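Local coordinates for protein 1,4-dihydroxy-2-naphthoyl-CoA hydrolase (Synechocystis sp., PDB 4K00) that hydrolyses the thioester of 1,4-dihydroxy-2-naphthoyl-CoA, releasing 1,4-dihydroxy-2-naphthoate for the biosynthesis of phylloquinone (vitamin K1), at residues Y25-Q28 and F29-M32. Sequence-based numbering, arbitrary orientation.
Sequences YFNQ and FLQM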
loop_
_atom_site.group_PDB
_atom_site.type_symbol
_atom_site.label_atom_id
_atom_site.label_comp_id
_atom_site.label_asym_id
_atom_site.label_seq_id
_atom_site.Cartn_x
_atom_site.Cartn_y
_atom_site.Cartn_z
ATOM N N TYR A 25 10.158 3.486 -3.002
ATOM C CA TYR A 25 10.146 2.019 -3.056
ATOM C C TYR A 25 9.786 1.543 -4.464
ATOM O O TYR A 25 8.916 2.124 -5.116
ATOM C CB TYR A 25 9.112 1.512 -2.039
ATOM C CG TYR A 25 9.010 0.023 -1.857
ATOM C CD1 TYR A 25 10.037 -0.707 -1.274
ATOM C CD2 TYR A 25 7.851 -0.657 -2.231
ATOM C CE1 TYR A 25 9.921 -2.079 -1.080
ATOM C CE2 TYR A 25 7.731 -2.025 -2.044
ATOM C CZ TYR A 25 8.764 -2.732 -1.470
ATOM O OH TYR A 25 8.655 -4.107 -1.277
ATOM N N PHE A 26 10.456 0.485 -4.923
ATOM C CA PHE A 26 10.412 0.103 -6.333
ATOM C C PHE A 26 8.968 -0.043 -6.807
ATOM O O PHE A 26 8.610 0.415 -7.881
ATOM C CB PHE A 26 11.203 -1.186 -6.572
ATOM C CG PHE A 26 10.462 -2.439 -6.204
ATOM C CD1 PHE A 26 10.369 -2.848 -4.882
ATOM C CD2 PHE A 26 9.862 -3.214 -7.182
ATOM C CE1 PHE A 26 9.675 -3.995 -4.552
ATOM C CE2 PHE A 26 9.170 -4.357 -6.857
ATOM C CZ PHE A 26 9.076 -4.747 -5.535
ATOM N N ASN A 27 8.139 -0.655 -5.970
ATOM C CA ASN A 27 6.783 -1.045 -6.331
ATOM C C ASN A 27 5.874 0.163 -6.454
ATOM O O ASN A 27 4.856 0.123 -7.149
ATOM C CB ASN A 27 6.211 -1.952 -5.231
ATOM C CG ASN A 27 5.267 -2.991 -5.768
ATOM O OD1 ASN A 27 5.281 -3.306 -6.961
ATOM N ND2 ASN A 27 4.454 -3.546 -4.893
ATOM N N GLN A 28 6.233 1.237 -5.759
ATOM C CA GLN A 28 5.466 2.481 -5.849
ATOM C C GLN A 28 5.586 3.167 -7.219
ATOM O O GLN A 28 4.628 3.782 -7.675
ATOM C CB GLN A 28 5.826 3.444 -4.708
ATOM C CG GLN A 28 5.403 2.956 -3.331
ATOM C CD GLN A 28 3.910 2.742 -3.233
ATOM O OE1 GLN A 28 3.461 1.628 -3.002
ATOM N NE2 GLN A 28 3.134 3.799 -3.434
ATOM N N PHE A 29 6.726 3.039 -7.893
ATOM C CA PHE A 29 6.827 3.501 -9.269
ATOM C C PHE A 29 5.815 2.785 -10.173
ATOM O O PHE A 29 5.198 3.412 -11.044
ATOM C CB PHE A 29 8.247 3.307 -9.820
ATOM C CG PHE A 29 9.261 4.298 -9.292
ATOM C CD1 PHE A 29 9.189 5.640 -9.626
ATOM C CD2 PHE A 29 10.327 3.870 -8.512
ATOM C CE1 PHE A 29 10.141 6.543 -9.179
ATOM C CE2 PHE A 29 11.283 4.769 -8.059
ATOM C CZ PHE A 29 11.192 6.106 -8.394
ATOM N N LEU A 30 5.663 1.473 -9.991
ATOM C CA LEU A 30 4.676 0.713 -10.755
ATOM C C LEU A 30 3.261 1.151 -10.433
ATOM O O LEU A 30 2.412 1.193 -11.329
ATOM C CB LEU A 30 4.795 -0.792 -10.501
ATOM C CG LEU A 30 5.623 -1.591 -11.497
ATOM C CD1 LEU A 30 5.642 -3.061 -11.100
ATOM C CD2 LEU A 30 5.116 -1.411 -12.929
ATOM N N GLN A 31 2.999 1.464 -9.159
ATOM C CA GLN A 31 1.705 2.024 -8.748
ATOM C C GLN A 31 1.439 3.329 -9.517
ATOM O O GLN A 31 0.329 3.557 -10.005
ATOM C CB GLN A 31 1.667 2.233 -7.223
ATOM C CG GLN A 31 0.427 2.916 -6.665
ATOM C CD GLN A 31 -0.850 2.312 -7.184
ATOM O OE1 GLN A 31 -0.933 1.099 -7.405
ATOM N NE2 GLN A 31 -1.861 3.156 -7.397
ATOM N N MET A 32 2.459 4.177 -9.636
ATOM C CA MET A 32 2.300 5.466 -10.312
ATOM C C MET A 32 1.988 5.258 -11.792
ATOM O O MET A 32 1.242 6.032 -12.394
ATOM C CB MET A 32 3.566 6.304 -10.177
ATOM C CG MET A 32 3.892 6.760 -8.763
ATOM S SD MET A 32 5.534 7.502 -8.686
ATOM C CE MET A 32 5.750 7.605 -6.909
#
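The side chain of Met32 starts with CG anti to its own carbonyl carbon (chi1 -66°) and then runs extended, which lays CG beside the carbonyl of Gln28, 3.3 Å from Gln28 O. A similar first torsion in Phe29 (chi1 -75°) turns its ring back past the preceding turn, so that Phe26 O lies near the plane of the ring at its edge, 3.9 Å from Phe29 CD2. These are contacts of side-chain carbon with backbone oxygen in the first turns of helix 26-43. Gln28 O also accepts Met32 N at 3.0 Å, whereas Phe26 O takes a weak bond from Phe29 N, bent to 130° at the hydrogen. Another i to i+4 bond joins Gln31 N to Asn27 O at 3.0 Å. Leu30 CB lies 3.5 Å from that Asn27 O, and Leu30 CD1 comes within 4.2 Å of Asn27 OD1, the two side chains crossing at a slant. Phe29 and Leu30 both pack on Ile66 of strand 57-68, the helix lying against the sheet as in the hotdog fold. Gln31 NE2 bonds to Glu35 of the same helix. Backbone bonds thus hold the turn, with side-chain carbons of Phe29, Leu30 and Met32 against its carbonyl oxygens, while polar ends reach outward: Asn27 ND2 to Asn27 O, Gln31 OE1 to Tyr25 OH and, reciprocally, Tyr25 OH to Gln31 OE1, each second partner on the second subunit, and Gln28 NE2 to Asp17, in the loop that also holds Asp19, the predicted active-site residue touched by Tyr25.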